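Side-chain contacts in AlgW protein (Pseudomonas aeruginosa, PDB 7CO3), which probably cleaves proteins as an HtrA-type serine endopeptidase, with a trypsin-like protease domain followed by a PDZ domain: residues B[110-115]-B[236-241]; B[165-170]-B[230-235]; B[210-215]-B[340-345]. The protein carries 1 engineered substitution. All coordinates share one frame; numbering follows the deposited sequence.

Interaction 1: residues B[110-115]-B[236-241]; sequences VIMSAE and GNLIGI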
loop_
_atom_site.group_PDB
_atom_site.type_symbol
_atom_site.label_atom_id
_atom_site.label_comp_id
_atom_site.label_asym_id
_atom_site.label_seq_id
_atom_site.Cartn_x
_atom_site.Cartn_y
_atom_site.Cartn_z
ATOM N N VAL B 110 -6.166 -10.665 20.139
ATOM C CA VAL B 110 -4.838 -11.076 20.583
ATOM C C VAL B 110 -4.915 -11.805 21.927
ATOM O O VAL B 110 -5.439 -11.268 22.903
ATOM C CB VAL B 110 -3.871 -9.884 20.684
ATOM C CG1 VAL B 110 -2.516 -10.415 21.152
ATOM C CG2 VAL B 110 -3.746 -9.175 19.306
ATOM N N ILE B 111 -4.320 -12.989 21.982
ATOM C CA ILE B 111 -4.215 -13.744 23.227
ATOM C C ILE B 111 -3.156 -13.105 24.105
ATOM O O ILE B 111 -1.966 -13.145 23.780
ATOM C CB ILE B 111 -3.873 -15.211 22.966
ATOM C CG1 ILE B 111 -4.822 -15.817 21.951
ATOM C CG2 ILE B 111 -3.879 -16.003 24.300
ATOM C CD1 ILE B 111 -4.286 -17.077 21.325
ATOM N N MET B 112 -3.584 -12.536 25.229
ATOM C CA MET B 112 -2.686 -11.835 26.135
ATOM C C MET B 112 -2.158 -12.690 27.290
ATOM O O MET B 112 -1.115 -12.349 27.853
ATOM C CB MET B 112 -3.387 -10.597 26.697
ATOM C CG MET B 112 -3.903 -9.637 25.651
ATOM S SD MET B 112 -2.552 -9.069 24.570
ATOM C CE MET B 112 -1.962 -7.675 25.531
ATOM N N SER B 113 -2.829 -13.777 27.684
ATOM C CA SER B 113 -2.268 -14.631 28.731
ATOM C C SER B 113 -2.731 -16.065 28.535
ATOM O O SER B 113 -3.766 -16.320 27.903
ATOM C CB SER B 113 -2.624 -14.144 30.143
ATOM O OG SER B 113 -4.026 -14.151 30.370
ATOM N N ALA B 114 -1.933 -17.002 29.068
ATOM C CA ALA B 114 -2.185 -18.425 28.858
ATOM C C ALA B 114 -3.487 -18.862 29.493
ATOM O O ALA B 114 -4.020 -19.917 29.130
ATOM C CB ALA B 114 -1.033 -19.281 29.407
ATOM N N GLU B 115 -4.010 -18.065 30.424
ATOM C CA GLU B 115 -5.315 -18.298 31.030
ATOM C C GLU B 115 -6.466 -18.141 30.046
ATOM O O GLU B 115 -7.602 -18.482 30.399
ATOM C CB GLU B 115 -5.532 -17.324 32.186
ATOM C CG GLU B 115 -4.570 -17.462 33.350
ATOM C CD GLU B 115 -4.175 -16.105 33.911
ATOM O OE1 GLU B 115 -5.052 -15.424 34.491
ATOM O OE2 GLU B 115 -2.992 -15.717 33.765
ATOM N N GLY B 236 8.737 -9.337 16.816
ATOM C CA GLY B 236 7.524 -10.070 17.132
ATOM C C GLY B 236 6.864 -9.703 18.448
ATOM O O GLY B 236 5.937 -10.399 18.855
ATOM N N ASN B 237 7.312 -8.651 19.138
ATOM C CA ASN B 237 6.672 -8.263 20.377
ATOM C C ASN B 237 5.527 -7.317 20.103
ATOM O O ASN B 237 5.621 -6.458 19.235
ATOM C CB ASN B 237 7.657 -7.612 21.359
ATOM C CG ASN B 237 8.907 -8.439 21.578
ATOM O OD1 ASN B 237 8.849 -9.508 22.168
ATOM N ND2 ASN B 237 10.042 -7.947 21.095
ATOM N N LEU B 238 4.478 -7.431 20.912
ATOM C CA LEU B 238 3.272 -6.638 20.724
ATOM C C LEU B 238 3.479 -5.178 21.108
ATOM O O LEU B 238 3.807 -4.866 22.260
ATOM C CB LEU B 238 2.136 -7.214 21.555
ATOM C CG LEU B 238 0.776 -6.532 21.456
ATOM C CD1 LEU B 238 0.161 -6.722 20.038
ATOM C CD2 LEU B 238 -0.142 -7.057 22.577
ATOM N N ILE B 239 3.198 -4.280 20.162
ATOM C CA ILE B 239 3.211 -2.845 20.418
ATOM C C ILE B 239 1.847 -2.191 20.277
ATOM O O ILE B 239 1.688 -1.036 20.707
ATOM C CB ILE B 239 4.248 -2.124 19.524
ATOM C CG1 ILE B 239 3.944 -2.342 18.021
ATOM C CG2 ILE B 239 5.654 -2.638 19.853
ATOM C CD1 ILE B 239 4.826 -1.498 17.103
ATOM N N GLY B 240 0.845 -2.855 19.717
ATOM C CA GLY B 240 -0.429 -2.170 19.609
ATOM C C GLY B 240 -1.524 -3.098 19.129
ATOM O O GLY B 240 -1.285 -4.250 18.763
ATOM N N ILE B 241 -2.738 -2.578 19.171
ATOM C CA ILE B 241 -3.946 -3.258 18.709
ATOM C C ILE B 241 -4.459 -2.461 17.522
ATOM O O ILE B 241 -4.865 -1.310 17.683
ATOM C CB ILE B 241 -5.037 -3.361 19.799
ATOM C CG1 ILE B 241 -4.497 -3.925 21.098
ATOM C CG2 ILE B 241 -6.211 -4.212 19.273
ATOM C CD1 ILE B 241 -4.160 -5.398 20.990
#

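Interaction 2: residues B[165-170]-B[230-235]; sequences PAMTLG and ALVDAA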
loop_
_atom_site.group_PDB
_atom_site.type_symbol
_atom_site.label_atom_id
_atom_site.label_comp_id
_atom_site.label_asym_id
_atom_site.label_seq_id
_atom_site.Cartn_x
_atom_site.Cartn_y
_atom_site.Cartn_z
ATOM N N PRO B 165 -0.820 -20.215 23.270
ATOM C CA PRO B 165 0.360 -19.366 23.072
ATOM C C PRO B 165 0.046 -17.913 23.372
ATOM O O PRO B 165 -0.900 -17.351 22.815
ATOM C CB PRO B 165 0.704 -19.574 21.591
ATOM C CG PRO B 165 -0.654 -19.807 20.934
ATOM C CD PRO B 165 -1.590 -20.381 22.023
ATOM N N ALA B 166 0.821 -17.285 24.241
ATOM C CA ALA B 166 0.574 -15.903 24.608
ATOM C C ALA B 166 1.562 -14.966 23.908
ATOM O O ALA B 166 2.732 -15.292 23.702
ATOM C CB ALA B 166 0.625 -15.709 26.122
ATOM N N MET B 167 1.067 -13.791 23.550
ATOM C CA MET B 167 1.895 -12.761 22.952
ATOM C C MET B 167 2.919 -12.246 23.959
ATOM O O MET B 167 2.611 -12.053 25.137
ATOM C CB MET B 167 0.994 -11.615 22.499
ATOM C CG MET B 167 1.736 -10.556 21.774
ATOM S SD MET B 167 2.236 -11.146 20.157
ATOM C CE MET B 167 0.629 -11.334 19.418
ATOM N N THR B 168 4.140 -12.014 23.485
ATOM C CA THR B 168 5.122 -11.249 24.245
ATOM C C THR B 168 4.812 -9.772 24.090
ATOM O O THR B 168 4.298 -9.342 23.053
ATOM C CB THR B 168 6.542 -11.518 23.745
ATOM O OG1 THR B 168 6.800 -12.919 23.760
ATOM C CG2 THR B 168 7.564 -10.838 24.636
ATOM N N LEU B 169 5.138 -8.987 25.103
ATOM C CA LEU B 169 4.851 -7.563 25.064
ATOM C C LEU B 169 6.070 -6.765 24.630
ATOM O O LEU B 169 7.186 -7.014 25.082
ATOM C CB LEU B 169 4.404 -7.075 26.434
ATOM C CG LEU B 169 3.164 -7.738 27.013
ATOM C CD1 LEU B 169 3.005 -7.167 28.410
ATOM C CD2 LEU B 169 1.892 -7.484 26.156
ATOM N N GLY B 170 5.850 -5.801 23.742
ATOM C CA GLY B 170 6.850 -4.804 23.426
ATOM C C GLY B 170 6.693 -3.591 24.325
ATOM O O GLY B 170 5.939 -3.586 25.299
ATOM N N ALA B 230 -2.991 -7.814 15.973
ATOM C CA ALA B 230 -1.735 -7.361 16.567
ATOM C C ALA B 230 -0.939 -6.448 15.629
ATOM O O ALA B 230 -0.759 -6.757 14.451
ATOM C CB ALA B 230 -0.858 -8.554 16.951
ATOM N N LEU B 231 -0.425 -5.344 16.166
ATOM C CA LEU B 231 0.735 -4.681 15.571
ATOM C C LEU B 231 1.953 -5.100 16.374
ATOM O O LEU B 231 1.987 -4.921 17.597
ATOM C CB LEU B 231 0.596 -3.159 15.574
ATOM C CG LEU B 231 1.674 -2.377 14.835
ATOM C CD1 LEU B 231 1.604 -2.711 13.314
ATOM C CD2 LEU B 231 1.462 -0.862 15.116
ATOM N N VAL B 232 2.969 -5.584 15.690
ATOM C CA VAL B 232 4.124 -6.198 16.328
ATOM C C VAL B 232 5.398 -5.513 15.843
ATOM O O VAL B 232 5.442 -5.007 14.723
ATOM C CB VAL B 232 4.024 -7.704 15.994
ATOM C CG1 VAL B 232 5.209 -8.259 15.268
ATOM C CG2 VAL B 232 3.526 -8.505 17.178
ATOM N N ASP B 233 6.437 -5.472 16.689
ATOM C CA ASP B 233 7.710 -4.865 16.294
ATOM C C ASP B 233 8.504 -5.871 15.481
ATOM O O ASP B 233 8.069 -6.993 15.265
ATOM C CB ASP B 233 8.513 -4.349 17.510
ATOM C CG ASP B 233 9.003 -5.489 18.451
ATOM O OD1 ASP B 233 9.035 -6.672 18.056
ATOM O OD2 ASP B 233 9.339 -5.192 19.623
ATOM N N ALA B 234 9.710 -5.494 15.057
ATOM C CA ALA B 234 10.471 -6.350 14.140
ATOM C C ALA B 234 10.905 -7.665 14.771
ATOM O O ALA B 234 11.315 -8.576 14.046
ATOM C CB ALA B 234 11.695 -5.608 13.607
ATOM N N ALA B 235 10.850 -7.785 16.102
ATOM C CA ALA B 235 11.167 -9.045 16.776
ATOM C C ALA B 235 9.923 -9.827 17.160
ATOM O O ALA B 235 10.040 -10.898 17.768
ATOM C CB ALA B 235 12.032 -8.792 18.026
#

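Interaction 3: residues B[210-215]-B[340-345]; sequences NTYEDF and RSMNQV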
loop_
_atom_site.group_PDB
_atom_site.type_symbol
_atom_site.label_atom_id
_atom_site.label_comp_id
_atom_site.label_asym_id
_atom_site.label_seq_id
_atom_site.Cartn_x
_atom_site.Cartn_y
_atom_site.Cartn_z
ATOM N N ASN B 210 -12.069 8.071 19.063
ATOM C CA ASN B 210 -12.388 7.633 20.415
ATOM C C ASN B 210 -12.161 8.787 21.381
ATOM O O ASN B 210 -11.461 9.757 21.065
ATOM C CB ASN B 210 -11.543 6.426 20.835
ATOM C CG ASN B 210 -11.780 5.220 19.961
ATOM O OD1 ASN B 210 -12.914 4.919 19.594
ATOM N ND2 ASN B 210 -10.710 4.522 19.622
ATOM N N THR B 211 -12.765 8.684 22.565
ATOM C CA THR B 211 -12.579 9.732 23.569
ATOM C C THR B 211 -11.125 9.801 24.032
ATOM O O THR B 211 -10.542 10.885 24.113
ATOM C CB THR B 211 -13.521 9.514 24.756
ATOM O OG1 THR B 211 -14.870 9.720 24.325
ATOM C CG2 THR B 211 -13.218 10.518 25.859
ATOM N N TYR B 212 -10.516 8.653 24.313
ATOM C CA TYR B 212 -9.124 8.581 24.752
ATOM C C TYR B 212 -8.261 7.992 23.633
ATOM O O TYR B 212 -8.228 6.775 23.448
ATOM C CB TYR B 212 -9.019 7.763 26.028
ATOM C CG TYR B 212 -9.960 8.265 27.132
ATOM C CD1 TYR B 212 -9.641 9.397 27.877
ATOM C CD2 TYR B 212 -11.146 7.597 27.432
ATOM C CE1 TYR B 212 -10.485 9.863 28.891
ATOM C CE2 TYR B 212 -12.000 8.049 28.451
ATOM C CZ TYR B 212 -11.655 9.183 29.173
ATOM O OH TYR B 212 -12.480 9.651 30.169
ATOM N N GLU B 213 -7.550 8.859 22.908
ATOM C CA GLU B 213 -6.778 8.487 21.728
ATOM C C GLU B 213 -5.297 8.709 21.978
ATOM O O GLU B 213 -4.901 9.745 22.520
ATOM C CB GLU B 213 -7.182 9.326 20.520
ATOM C CG GLU B 213 -8.607 9.184 20.142
ATOM C CD GLU B 213 -8.923 9.903 18.845
ATOM O OE1 GLU B 213 -8.268 10.920 18.552
ATOM O OE2 GLU B 213 -9.821 9.438 18.110
ATOM N N ASP B 214 -4.491 7.759 21.519
ATOM C CA ASP B 214 -3.037 7.877 21.552
ATOM C C ASP B 214 -2.428 7.004 20.442
ATOM O O ASP B 214 -1.459 6.282 20.655
ATOM C CB ASP B 214 -2.509 7.494 22.938
ATOM C CG ASP B 214 -1.097 7.989 23.184
ATOM O OD1 ASP B 214 -0.683 8.945 22.493
ATOM O OD2 ASP B 214 -0.417 7.440 24.080
ATOM N N PHE B 215 -2.990 7.071 19.238
ATOM C CA PHE B 215 -2.717 6.057 18.218
ATOM C C PHE B 215 -1.270 6.072 17.738
ATOM O O PHE B 215 -0.645 7.118 17.575
ATOM C CB PHE B 215 -3.642 6.233 17.006
ATOM C CG PHE B 215 -5.074 5.876 17.263
ATOM C CD1 PHE B 215 -5.466 4.544 17.415
ATOM C CD2 PHE B 215 -6.043 6.852 17.342
ATOM C CE1 PHE B 215 -6.800 4.213 17.660
ATOM C CE2 PHE B 215 -7.385 6.516 17.593
ATOM C CZ PHE B 215 -7.752 5.204 17.752
ATOM N N ARG B 340 -4.341 16.414 28.466
ATOM C CA ARG B 340 -3.739 16.148 29.764
ATOM C C ARG B 340 -4.791 16.063 30.865
ATOM O O ARG B 340 -4.777 15.138 31.682
ATOM C CB ARG B 340 -2.747 17.244 30.085
ATOM C CG ARG B 340 -2.029 17.089 31.397
ATOM C CD ARG B 340 -0.556 17.072 31.130
ATOM N NE ARG B 340 0.254 17.210 32.330
ATOM C CZ ARG B 340 0.833 16.185 32.937
ATOM N NH1 ARG B 340 1.582 16.380 34.014
ATOM N NH2 ARG B 340 0.653 14.960 32.465
ATOM N N SER B 341 -5.715 17.025 30.904
ATOM C CA SER B 341 -6.575 17.178 32.075
ATOM C C SER B 341 -7.681 16.138 32.086
ATOM O O SER B 341 -8.077 15.668 33.159
ATOM C CB SER B 341 -7.161 18.570 32.106
ATOM O OG SER B 341 -6.140 19.493 31.829
ATOM N N MET B 342 -8.225 15.810 30.905
ATOM C CA MET B 342 -9.061 14.622 30.767
ATOM C C MET B 342 -8.418 13.445 31.459
ATOM O O MET B 342 -9.068 12.711 32.210
ATOM C CB MET B 342 -9.222 14.232 29.310
ATOM C CG MET B 342 -9.692 15.241 28.336
ATOM S SD MET B 342 -10.275 14.200 26.996
ATOM C CE MET B 342 -11.529 13.273 27.862
ATOM N N ASN B 343 -7.144 13.220 31.167
ATOM C CA ASN B 343 -6.487 12.024 31.665
ATOM C C ASN B 343 -6.414 12.058 33.180
ATOM O O ASN B 343 -6.941 11.161 33.848
ATOM C CB ASN B 343 -5.115 11.885 31.015
ATOM C CG ASN B 343 -5.220 11.535 29.536
ATOM O OD1 ASN B 343 -6.229 10.981 29.093
ATOM N ND2 ASN B 343 -4.196 11.881 28.764
ATOM N N GLN B 344 -5.845 13.138 33.736
ATOM C CA GLN B 344 -5.769 13.311 35.184
ATOM C C GLN B 344 -7.120 13.062 35.838
ATOM O O GLN B 344 -7.243 12.204 36.716
ATOM C CB GLN B 344 -5.229 14.709 35.510
ATOM C CG GLN B 344 -3.742 14.908 35.129
ATOM C CD GLN B 344 -3.136 16.207 35.670
ATOM O OE1 GLN B 344 -3.312 16.554 36.838
ATOM N NE2 GLN B 344 -2.429 16.934 34.812
ATOM N N VAL B 345 -8.158 13.759 35.383
ATOM C CA VAL B 345 -9.475 13.528 35.960
ATOM C C VAL B 345 -9.880 12.074 35.782
ATOM O O VAL B 345 -10.508 11.476 36.664
ATOM C CB VAL B 345 -10.510 14.476 35.335
ATOM C CG1 VAL B 345 -11.896 14.222 35.939
ATOM C CG2 VAL B 345 -10.074 15.888 35.507
HETATM O O HOH W 1 -11.341 11.975 31.179
#

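Interaction 1: residues B[110-115]-B[236-241]
M112 and V110 meet L238 and I241 through methyl groups and one sulfur, and M112 can be followed atom by atom to show how. M112 CB still lies 6.3 Å from L238 CD2, and M112 CG, one bond on, is 5.5 Å from L238 CD2. The thioether then makes the contact: M112 SD is 3.7 Å from L238 CD2, and the terminal CE is 3.5 Å from the same atom. With nearly equal distances to both ends, L238 CD2 lies alongside the SD-CE bond rather than in front of the tip, and the two side chains cross at about a right angle. Bends at chi2 (-58°) and chi3 (-87°) fold the methionine back toward the leucine, although its CB does not point straight at the other strand. V110 does point that way, and its two branches part: CG1 comes within 4.4 Å of L238 CD2, while CG2 reaches I241 CD1 at 4.2 Å. L238 CD2 therefore serves two partners on strand 104-113. The interaction is wholly apolar and modest, burying 148 Å² in total.

The axes of 110-113 and 238-241 come no closer than 10.3 Å, at 125° between their directions, too far for pairing within one sheet, so this is a meeting of two sheets. Strand 104-113 belongs to the six-stranded barrel and strand 238-245 to the second sheet, matching the two-barrel architecture of trypsin-like proteases. A classic beta bulge at I239 and G240, both facing L231, interrupts the second strand between L238 and I241. M167 and A230 touch both V110 and L238, L119 of the adjoining strand 117-120 packs on M112, and M112 also touches L265 and M268 of helix 261-274.

Interaction 2: residues B[165-170]-B[230-235]
The backbones at M167 and A230 stay apart, 9.1 Å between CA atoms at their nearest, so an extended loop and strand 230-233 meet through side chains without sharing a sheet ladder here. M167 bridges that gap. Its CG stands anti to the backbone N (chi1 -175°) and its CB points at the strand, which carries the thioether across; bends at chi2 and chi3 then turn the methyl aside. As a result its last two atoms serve different residues. M167 CE rests 4.0 Å from A230 CB, whereas M167 SD is 5.2 Å from that carbon. The sulfur instead lies 4.2 Å from V232 CG2, with the two side chains passing at a slant. V232 has a chi1 well away from a staggered value, so the exact placing of its methyls deserves some caution.

Farther along, the loop comes near D233: G170 CA is 4.6 Å from D233 OD2, a looser approach without a bond. The aspartate is occupied with its own turn. A235 N donates to D233 OD1 at 2.9 Å, an Asx turn with an N-H...O angle of 133°, and the donor sits above the carboxylate plane, 49° out of it. N237 N donates to the same oxygen, so two backbone groups grip OD1 in the turn between D233 and N237.

Segment 165-170 belongs to the connection from strand 154-158 of the barrel to strand 180-185 of the second sheet. M167 touches both sheets, at V110 of strand 104-113 and L238 of strand 238-245, and also A62 of helix 56-62, which touches V232 as well. Strand 230-233 itself is paired antiparallel with strands 180-185 and 238-245.

Interaction 3: residues B[210-215]-B[340-345]
Apolar contacts centre on the methyl of M342, which reaches out from helix 338-346 to T211 and Y212. M342 CG lies anti to the carbonyl carbon, and a bend at chi3 (60°) sets CE where it meets both. M342 CE is 3.7 Å from Y212 CE1, approaching the ring obliquely, and 3.8 Å from T211 CG2. That threonine methyl in turn lies over the centre of the Y212 ring, 3.7 Å above its plane, so methionine, threonine and tyrosine form one small cluster. Beside it, N343 OD1 comes obliquely to 4.0 Å from Y212 CD1; the two side chains slide past each other in opposite directions, planes 34° apart.

A water links the segments: it lies 2.8 Å from Y212 OH, at the ring edge and in its plane, and donates to M342 O at 2.6 Å. Within the loop, N210 N binds E213 OE2 nearly straight (163°), while T211 OG1 is hydrogen-bonded to E151 OE1.

The arrangement is an interdomain one, joining a loop of the trypsin-like domain to helix 338-346 of the PDZ domain. An aromatic side chain of the bound peptide packs on S341, M342 and V345, as expected for the helix that flanks a PDZ peptide groove.

From the N terminus, 110-115 on the barrel comes first, and interaction 1 closes a long loop inside the protease domain when the chain returns at 236-241, with 120 residues in between. Interaction 2 is nested within it, opening at 165-170 and closing at 230-235, just before interaction 1 does. Their centres are about 6 Å apart and they touch directly: L238 O to G170 N at 2.7 Å and L238 N to T168 O at 2.9 Å are probable hydrogen bonds. Together they tie barrel, connecting loop and second sheet. Interaction 3 starts at 210-215, inside both loops, but ends at 340-345, so it crosses both. Its centre lies about 23 and 25 Å from theirs, where the protease and PDZ domains meet.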